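Local coordinates for protein cytosolic phospholipase A2 delta (Homo sapiens, PDB 5IZ5) that hydrolyses glycerophospholipids at the sn-2 position in a calcium-dependent manner, preferring linoleic acid there and releasing a lysophospholipid and a free fatty acid, at residues T426-L431 against R600-R605; W432-E437 against I524-A529. The protein carries 3 engineered substitutions. All blocks are in the same frame, centred on the assembly; numbering follows the deposited sequence.

How the contacts relate
Both contacts lie in the catalytic domain and share helix 428-441, of which contact 1 takes the N-terminal end and contact 2 the following turns. Contact 1 is mostly buried but reaches a partly exposed margin; it sets a loop, 600-605, against the start of the helix, and its chemistry is mixed: a backbone hydrogen bond, a glutamine-aspartate bond, bridging water and one aromatic face. Contact 2 is buried throughout, a crossing of two helices made chiefly by two alanines, a cysteine and aromatic carbons, with polar groups gathered near Glu437. The two sites meet where Val429 O packs against Ala529 CB, 3.4 Å away.

Contact 1: T426-L431 against R600-R605; sequences TTFVDL and RPLHQR
Phe428, Thr427 and Arg600 bury the most surface where the loop 600-605 runs past a capping box at the start of helix 428-441. Thr427 is the N-cap: its OG1 accepts a weak bond from Val429 N, while Asp430 OD2 accepts in return from Thr427 N at 2.8 Å. OD2 also accepts from Thr427 OG1, so one oxygen grips both the backbone and the side chain of the cap. Threonine suits this place because its two branches do different work. The hydroxyl sits between the backbone N and carbonyl carbon (chi1 72°) and serves the cap, and on the loop side Thr427 CG2 lies 3.7 Å from Pro601 CG.

At the next residue the loop is tied to the helix by its backbone, Phe428 N donating to Pro601 O at 3.1 Å. One helix-start N-H thus finds an acceptor outside the helix. The Phe428 ring lies with Pro601 O at its edge and Leu602 CD2 over one face; this CH-pi contact is 4.2 Å from the methyl to the ring centroid and only 17° off the normal. Leu597 and Leu540 pack on the same side chain, with Ser536 beside them, so that a flat apolar ring fills a buried and mostly apolar place.

Arg600 contributes mainly its aliphatic stem, Arg600 CG passing 3.3 Å from Thr426 O. Thr426 lies loosely over one face of the guanidinium, toward its rim, and Phe596 pairs with Arg600 in a cation-pi interaction. A water links the two segments here, donating to Thr426 O and accepting from Arg600 NE. Farther along the loop, the ring of His603 meets Tyr654 edge-to-face, its side chain about 7 Å from that of Asp651, the probable proton acceptor. Gln604 NE2 donates to Asp430 OD1 at 3.3 Å, with the acceptor in the plane of its own amide but the carboxylate met from above, 43° out of its plane.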
ATOM      1  N   THR B 426      12.796 -11.192  -6.121  1.00 43.92           N
ATOM      2  CA  THR B 426      12.018 -12.165  -6.876  1.00 43.63           C
ATOM      3  C   THR B 426      10.989 -12.826  -5.964  1.00 42.91           C
ATOM      4  O   THR B 426      11.355 -13.496  -4.998  1.00 44.75           O
ATOM      5  CB  THR B 426      12.960 -13.205  -7.485  1.00 43.88           C
ATOM      6  OG1 THR B 426      14.037 -12.518  -8.128  1.00 45.31           O
ATOM      7  CG2 THR B 426      12.235 -14.074  -8.500  1.00 45.10           C
ATOM      8  N   THR B 427       9.703 -12.613  -6.249  1.00 40.52           N
ATOM      9  CA  THR B 427       8.651 -13.195  -5.444  1.00 39.19           C
ATOM     10  C   THR B 427       7.604 -13.860  -6.329  1.00 38.57           C
ATOM     11  O   THR B 427       7.669 -13.791  -7.563  1.00 37.28           O
ATOM     12  CB  THR B 427       7.959 -12.131  -4.578  1.00 39.24           C
ATOM     13  OG1 THR B 427       7.152 -11.295  -5.410  1.00 39.88           O
ATOM     14  CG2 THR B 427       8.964 -11.270  -3.831  1.00 39.37           C
ATOM     15  N   PHE B 428       6.636 -14.508  -5.685  1.00 38.71           N
ATOM     16  CA  PHE B 428       5.510 -15.127  -6.389  1.00 40.75           C
ATOM     17  C   PHE B 428       4.762 -14.094  -7.236  1.00 39.12           C
ATOM     18  O   PHE B 428       4.279 -14.407  -8.320  1.00 38.19           O
ATOM     19  CB  PHE B 428       4.529 -15.755  -5.388  1.00 42.95           C
ATOM     20  CG  PHE B 428       4.839 -17.179  -5.023  1.00 45.93           C
ATOM     21  CD1 PHE B 428       5.958 -17.455  -4.260  1.00 47.77           C
ATOM     22  CD2 PHE B 428       3.998 -18.234  -5.388  1.00 47.87           C
ATOM     23  CE1 PHE B 428       6.272 -18.750  -3.891  1.00 49.46           C
ATOM     24  CE2 PHE B 428       4.305 -19.536  -5.015  1.00 50.53           C
ATOM     25  CZ  PHE B 428       5.443 -19.792  -4.263  1.00 50.43           C
ATOM     26  N   VAL B 429       4.676 -12.870  -6.724  1.00 38.43           N
ATOM     27  CA  VAL B 429       4.011 -11.777  -7.416  1.00 39.82           C
ATOM     28  C   VAL B 429       4.666 -11.487  -8.753  1.00 38.40           C
ATOM     29  O   VAL B 429       3.978 -11.207  -9.727  1.00 37.57           O
ATOM     30  CB  VAL B 429       3.996 -10.500  -6.555  1.00 41.57           C
ATOM     31  CG1 VAL B 429       3.657  -9.272  -7.387  1.00 42.53           C
ATOM     32  CG2 VAL B 429       3.005 -10.664  -5.416  1.00 41.51           C
ATOM     33  N   ASP B 430       5.989 -11.584  -8.806  1.00 37.24           N
ATOM     34  CA  ASP B 430       6.703 -11.333 -10.045  1.00 37.52           C
ATOM     35  C   ASP B 430       6.389 -12.381 -11.091  1.00 36.80           C
ATOM     36  O   ASP B 430       6.194 -12.036 -12.259  1.00 35.76           O
ATOM     37  CB  ASP B 430       8.208 -11.244  -9.802  1.00 38.55           C
ATOM     38  CG  ASP B 430       8.566 -10.110  -8.876  1.00 40.36           C
ATOM     39  OD1 ASP B 430       8.459  -8.942  -9.295  1.00 43.59           O
ATOM     40  OD2 ASP B 430       8.937 -10.374  -7.723  1.00 40.19           O
ATOM     41  N   LEU B 431       6.309 -13.651 -10.689  1.00 36.44           N
ATOM     42  CA  LEU B 431       5.984 -14.698 -11.661  1.00 35.67           C
ATOM     43  C   LEU B 431       4.529 -14.574 -12.084  1.00 34.61           C
ATOM     44  O   LEU B 431       4.202 -14.740 -13.253  1.00 34.21           O
ATOM     45  CB  LEU B 431       6.235 -16.093 -11.099  1.00 36.43           C
ATOM     46  CG  LEU B 431       5.931 -17.235 -12.072  1.00 36.23           C
ATOM     47  CD1 LEU B 431       6.760 -17.132 -13.346  1.00 37.16           C
ATOM     48  CD2 LEU B 431       6.163 -18.577 -11.400  1.00 38.46           C
ATOM     49  N   ARG B 600      10.626 -18.568  -1.867  1.00 59.30           N
ATOM     50  CA  ARG B 600      10.313 -17.151  -2.018  1.00 56.70           C
ATOM     51  C   ARG B 600       9.025 -16.619  -1.376  1.00 52.13           C
ATOM     52  O   ARG B 600       8.036 -17.335  -1.231  1.00 49.30           O
ATOM     53  CB  ARG B 600      10.355 -16.834  -3.517  1.00 58.28           C
ATOM     54  CG  ARG B 600      11.787 -16.643  -3.971  1.00 60.45           C
ATOM     55  CD  ARG B 600      12.113 -17.040  -5.392  1.00 62.84           C
ATOM     56  NE  ARG B 600      13.549 -16.846  -5.582  1.00 65.79           N
ATOM     57  CZ  ARG B 600      14.292 -17.431  -6.516  1.00 67.92           C
ATOM     58  NH1 ARG B 600      13.756 -18.269  -7.389  1.00 71.52           N
ATOM     59  NH2 ARG B 600      15.589 -17.170  -6.577  1.00 69.70           N
ATOM     60  N   PRO B 601       9.042 -15.337  -0.985  1.00 51.89           N
ATOM     61  CA  PRO B 601       7.846 -14.735  -0.396  1.00 52.37           C
ATOM     62  C   PRO B 601       6.674 -14.656  -1.365  1.00 53.84           C
ATOM     63  O   PRO B 601       6.862 -14.653  -2.579  1.00 53.40           O
ATOM     64  CB  PRO B 601       8.305 -13.335   0.023  1.00 52.46           C
ATOM     65  CG  PRO B 601       9.611 -13.101  -0.645  1.00 51.38           C
ATOM     66  CD  PRO B 601      10.206 -14.432  -0.955  1.00 50.80           C
ATOM     67  N   LEU B 602       5.475 -14.610  -0.805  1.00 54.58           N
ATOM     68  CA  LEU B 602       4.257 -14.556  -1.584  1.00 58.67           C
ATOM     69  C   LEU B 602       4.054 -13.179  -2.201  1.00 57.57           C
ATOM     70  O   LEU B 602       3.570 -13.066  -3.328  1.00 56.81           O
ATOM     71  CB  LEU B 602       3.053 -14.878  -0.693  1.00 60.40           C
ATOM     72  CG  LEU B 602       2.735 -16.358  -0.485  1.00 63.67           C
ATOM     73  CD1 LEU B 602       1.608 -16.501   0.530  1.00 64.43           C
ATOM     74  CD2 LEU B 602       2.412 -17.073  -1.792  1.00 65.35           C
ATOM     75  N   HIS B 603       4.424 -12.152  -1.440  1.00 55.61           N
ATOM     76  CA  HIS B 603       4.077 -10.770  -1.729  1.00 55.46           C
ATOM     77  C   HIS B 603       5.276  -9.939  -2.162  1.00 55.74           C
ATOM     78  O   HIS B 603       6.412 -10.233  -1.795  1.00 52.32           O
ATOM     79  CB  HIS B 603       3.443 -10.161  -0.487  1.00 56.48           C
ATOM     80  CG  HIS B 603       2.318 -10.977   0.060  1.00 57.35           C
ATOM     81  ND1 HIS B 603       1.361 -11.559  -0.745  1.00 59.94           N
ATOM     82  CD2 HIS B 603       2.002 -11.320   1.329  1.00 58.45           C
ATOM     83  CE1 HIS B 603       0.503 -12.224   0.007  1.00 58.55           C
ATOM     84  NE2 HIS B 603       0.868 -12.091   1.268  1.00 59.21           N
ATOM     85  N   GLN B 604       5.011  -8.902  -2.954  1.00 58.03           N
ATOM     86  CA  GLN B 604       6.052  -7.970  -3.390  1.00 58.95           C
ATOM     87  C   GLN B 604       6.679  -7.283  -2.170  1.00 55.41           C
ATOM     88  O   GLN B 604       6.006  -7.027  -1.169  1.00 53.54           O
ATOM     89  CB  GLN B 604       5.469  -6.941  -4.380  1.00 63.01           C
ATOM     90  CG  GLN B 604       6.482  -6.119  -5.140  1.00 65.26           C
ATOM     91  CD  GLN B 604       7.182  -6.943  -6.188  1.00 69.47           C
ATOM     92  OE1 GLN B 604       8.108  -7.693  -5.874  1.00 78.86           O
ATOM     93  NE2 GLN B 604       6.742  -6.825  -7.439  1.00 69.41           N
ATOM     94  N   ARG B 605       7.980  -7.029  -2.232  1.00 55.55           N
ATOM     95  CA  ARG B 605       8.656  -6.286  -1.169  1.00 58.55           C
ATOM     96  C   ARG B 605       8.993  -4.859  -1.607  1.00 53.23           C
ATOM     97  O   ARG B 605      10.152  -4.475  -1.770  1.00 57.29           O
ATOM     98  CB  ARG B 605       9.883  -7.058  -0.680  1.00 64.02           C
ATOM     99  CG  ARG B 605       9.473  -8.247   0.169  1.00 69.46           C
ATOM    100  CD  ARG B 605      10.638  -9.142   0.531  1.00 73.64           C
ATOM    101  NE  ARG B 605      10.241 -10.185   1.479  1.00 77.70           N
ATOM    102  CZ  ARG B 605      11.094 -10.976   2.130  1.00 80.42           C
ATOM    103  NH1 ARG B 605      12.405 -10.858   1.938  1.00 81.25           N
ATOM    104  NH2 ARG B 605      10.634 -11.894   2.974  1.00 81.09           N
TER
HETATM  105  O   HOH W   1      13.631 -14.255  -3.666  1.00 47.38           O
HETATM  106  O   HOH W   2      10.140  -7.577  -7.642  1.00 41.20           O

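Contact 2: W432-E437 against I524-A529; sequences WALVLE and ICFLEA
Ala433 and Ala529 bring helix 428-441 and helix 524-531 together, their CB atoms 3.6 Å apart where the short segments cross at 109°. Alanine suits both places: each offers a single methyl, and the axes come within 8.1 Å. The Ala433 methyl also lies over one face of the Phe526 ring, 4.0 Å from its centroid, and Leu434 CD2 approaches the same ring obliquely at CZ.

A turn further on, Glu437 runs alongside Cys525. Glu437 CB packs on Cys525 CB at 3.7 Å, and CG, anti to the backbone N (chi1 -173°), continues past that same carbon. The extended chain then brings Glu437 CD to 3.6 Å from Cys525 SG. At the tip, OE2 accepts from Met445 N, forms a salt bridge with Arg523 NE and takes a bond from a water 2.8 Å from Glu437 OE2; that water in turn accepts from Cys525 N. Three donors therefore hold one buried carboxylate oxygen, which would be expected to stabilise its negative charge. A glutamate fits here because its methylenes pack along Cys525 while its carboxylate meets the polar groups beyond.

At the other end, Trp432 presents CD1 to Ala529 O, which lies at the edge of the indole, while NE1 bonds to Ser532 OG and Phe535 stacks on the ring. Trp369 of helix 367-375 touches Trp432, Leu436 and Glu528; helix 406-422 covers Leu434 with Tyr412 and Phe526 with Arg419. The crossing thus joins two helices between which the chain runs through strand 463-471 and the strands that follow it, up to 514-517.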
ATOM      1  N   TRP B 432       3.659 -14.310 -11.117  1.00 34.83           N
ATOM      2  CA  TRP B 432       2.238 -14.156 -11.391  1.00 34.67           C
ATOM      3  C   TRP B 432       1.998 -13.008 -12.371  1.00 34.95           C
ATOM      4  O   TRP B 432       1.159 -13.121 -13.267  1.00 32.35           O
ATOM      5  CB  TRP B 432       1.478 -13.958 -10.089  1.00 35.19           C
ATOM      6  CG  TRP B 432       0.053 -13.556 -10.243  1.00 35.28           C
ATOM      7  CD1 TRP B 432      -0.546 -12.485  -9.662  1.00 35.04           C
ATOM      8  CD2 TRP B 432      -0.958 -14.215 -11.020  1.00 35.72           C
ATOM      9  NE1 TRP B 432      -1.864 -12.430 -10.025  1.00 36.06           N
ATOM     10  CE2 TRP B 432      -2.146 -13.480 -10.859  1.00 35.73           C
ATOM     11  CE3 TRP B 432      -0.974 -15.357 -11.836  1.00 36.53           C
ATOM     12  CZ2 TRP B 432      -3.344 -13.849 -11.476  1.00 35.39           C
ATOM     13  CZ3 TRP B 432      -2.167 -15.723 -12.455  1.00 35.67           C
ATOM     14  CH2 TRP B 432      -3.336 -14.969 -12.271  1.00 35.16           C
ATOM     15  N   ALA B 433       2.784 -11.941 -12.241  1.00 35.16           N
ATOM     16  CA  ALA B 433       2.708 -10.818 -13.172  1.00 35.99           C
ATOM     17  C   ALA B 433       2.924 -11.258 -14.606  1.00 36.04           C
ATOM     18  O   ALA B 433       2.152 -10.888 -15.490  1.00 35.53           O
ATOM     19  CB  ALA B 433       3.714  -9.746 -12.798  1.00 37.44           C
ATOM     20  N   LEU B 434       3.951 -12.075 -14.832  1.00 35.23           N
ATOM     21  CA  LEU B 434       4.312 -12.485 -16.189  1.00 35.47           C
ATOM     22  C   LEU B 434       3.311 -13.483 -16.760  1.00 36.30           C
ATOM     23  O   LEU B 434       2.956 -13.429 -17.934  1.00 34.60           O
ATOM     24  CB  LEU B 434       5.725 -13.072 -16.221  1.00 36.40           C
ATOM     25  CG  LEU B 434       6.857 -12.167 -15.717  1.00 36.84           C
ATOM     26  CD1 LEU B 434       8.169 -12.933 -15.683  1.00 37.42           C
ATOM     27  CD2 LEU B 434       6.988 -10.923 -16.575  1.00 37.22           C
ATOM     28  N   VAL B 435       2.863 -14.399 -15.914  1.00 37.12           N
ATOM     29  CA  VAL B 435       1.888 -15.398 -16.302  1.00 37.74           C
ATOM     30  C   VAL B 435       0.524 -14.770 -16.594  1.00 37.97           C
ATOM     31  O   VAL B 435      -0.095 -15.066 -17.618  1.00 38.21           O
ATOM     32  CB  VAL B 435       1.762 -16.450 -15.186  1.00 38.71           C
ATOM     33  CG1 VAL B 435       0.491 -17.276 -15.334  1.00 39.72           C
ATOM     34  CG2 VAL B 435       3.004 -17.330 -15.170  1.00 38.66           C
ATOM     35  N   LEU B 436       0.073 -13.909 -15.691  1.00 37.91           N
ATOM     36  CA  LEU B 436      -1.174 -13.185 -15.879  1.00 38.83           C
ATOM     37  C   LEU B 436      -1.124 -12.374 -17.172  1.00 40.09           C
ATOM     38  O   LEU B 436      -2.067 -12.404 -17.958  1.00 37.47           O
ATOM     39  CB  LEU B 436      -1.443 -12.262 -14.692  1.00 38.69           C
ATOM     40  CG  LEU B 436      -2.673 -11.366 -14.785  1.00 40.42           C
ATOM     41  CD1 LEU B 436      -3.944 -12.196 -14.923  1.00 41.35           C
ATOM     42  CD2 LEU B 436      -2.751 -10.456 -13.570  1.00 41.69           C
ATOM     43  N   GLU B 437      -0.006 -11.684 -17.397  1.00 39.51           N
ATOM     44  CA  GLU B 437       0.186 -10.916 -18.622  1.00 39.90           C
ATOM     45  C   GLU B 437       0.032 -11.797 -19.855  1.00 40.31           C
ATOM     46  O   GLU B 437      -0.628 -11.412 -20.817  1.00 39.22           O
ATOM     47  CB  GLU B 437       1.563 -10.247 -18.637  1.00 39.24           C
ATOM     48  CG  GLU B 437       1.777  -9.298 -19.806  1.00 39.45           C
ATOM     49  CD  GLU B 437       3.135  -8.624 -19.779  1.00 39.09           C
ATOM     50  OE1 GLU B 437       4.158  -9.329 -19.651  1.00 38.16           O
ATOM     51  OE2 GLU B 437       3.183  -7.383 -19.879  1.00 39.94           O
ATOM     52  N   ILE B 524       2.325  -2.494 -16.337  1.00 35.89           N
ATOM     53  CA  ILE B 524       1.103  -2.564 -15.527  1.00 36.55           C
ATOM     54  C   ILE B 524       0.771  -3.966 -14.998  1.00 35.34           C
ATOM     55  O   ILE B 524       0.153  -4.085 -13.940  1.00 35.47           O
ATOM     56  CB  ILE B 524      -0.140  -1.948 -16.231  1.00 36.66           C
ATOM     57  CG1 ILE B 524      -1.283  -1.803 -15.213  1.00 38.02           C
ATOM     58  CG2 ILE B 524      -0.576  -2.783 -17.424  1.00 35.92           C
ATOM     59  CD1 ILE B 524      -1.865  -0.421 -15.114  1.00 40.55           C
ATOM     60  N   CYS B 525       1.208  -5.012 -15.696  1.00 35.00           N
ATOM     61  CA  CYS B 525       1.003  -6.380 -15.212  1.00 36.71           C
ATOM     62  C   CYS B 525       1.577  -6.600 -13.808  1.00 36.98           C
ATOM     63  O   CYS B 525       1.066  -7.435 -13.069  1.00 36.97           O
ATOM     64  CB  CYS B 525       1.579  -7.418 -16.182  1.00 36.15           C
ATOM     65  SG  CYS B 525       3.366  -7.342 -16.455  1.00 36.94           S
ATOM     66  N   PHE B 526       2.614  -5.847 -13.439  1.00 35.83           N
ATOM     67  CA  PHE B 526       3.204  -5.957 -12.104  1.00 36.27           C
ATOM     68  C   PHE B 526       2.308  -5.357 -11.040  1.00 36.51           C
ATOM     69  O   PHE B 526       2.296  -5.836  -9.912  1.00 36.20           O
ATOM     70  CB  PHE B 526       4.618  -5.354 -12.056  1.00 35.61           C
ATOM     71  CG  PHE B 526       5.612  -6.150 -12.835  1.00 36.72           C
ATOM     72  CD1 PHE B 526       6.256  -7.243 -12.263  1.00 37.32           C
ATOM     73  CD2 PHE B 526       5.866  -5.847 -14.165  1.00 38.46           C
ATOM     74  CE1 PHE B 526       7.149  -8.004 -13.002  1.00 37.88           C
ATOM     75  CE2 PHE B 526       6.759  -6.598 -14.906  1.00 37.94           C
ATOM     76  CZ  PHE B 526       7.397  -7.679 -14.326  1.00 37.90           C
ATOM     77  N   LEU B 527       1.564  -4.314 -11.384  1.00 35.27           N
ATOM     78  CA  LEU B 527       0.574  -3.780 -10.468  1.00 35.91           C
ATOM     79  C   LEU B 527      -0.663  -4.678 -10.432  1.00 35.19           C
ATOM     80  O   LEU B 527      -1.209  -4.929  -9.365  1.00 35.03           O
ATOM     81  CB  LEU B 527       0.190  -2.349 -10.838  1.00 36.94           C
ATOM     82  CG  LEU B 527       1.308  -1.309 -10.751  1.00 38.51           C
ATOM     83  CD1 LEU B 527       0.723   0.076 -10.955  1.00 40.18           C
ATOM     84  CD2 LEU B 527       2.053  -1.364  -9.424  1.00 39.44           C
ATOM     85  N   GLU B 528      -1.095  -5.159 -11.590  1.00 34.34           N
ATOM     86  CA  GLU B 528      -2.198  -6.112 -11.645  1.00 37.00           C
ATOM     87  C   GLU B 528      -1.921  -7.334 -10.773  1.00 36.74           C
ATOM     88  O   GLU B 528      -2.827  -7.850 -10.117  1.00 38.65           O
ATOM     89  CB  GLU B 528      -2.471  -6.542 -13.085  1.00 37.09           C
ATOM     90  CG  GLU B 528      -3.149  -5.458 -13.898  1.00 38.40           C
ATOM     91  CD  GLU B 528      -3.226  -5.802 -15.368  1.00 39.79           C
ATOM     92  OE1 GLU B 528      -2.171  -5.829 -16.036  1.00 39.84           O
ATOM     93  OE2 GLU B 528      -4.344  -6.053 -15.857  1.00 43.34           O
ATOM     94  N   ALA B 529      -0.664  -7.775 -10.751  1.00 36.13           N
ATOM     95  CA  ALA B 529      -0.261  -8.917  -9.934  1.00 35.55           C
ATOM     96  C   ALA B 529      -0.435  -8.654  -8.439  1.00 36.24           C
ATOM     97  O   ALA B 529      -0.879  -9.547  -7.730  1.00 35.97           O
ATOM     98  CB  ALA B 529       1.173  -9.304 -10.230  1.00 34.84           C
TER
HETATM   99  O   HOH W   3       1.694  -5.376 -18.610  1.00 34.53           O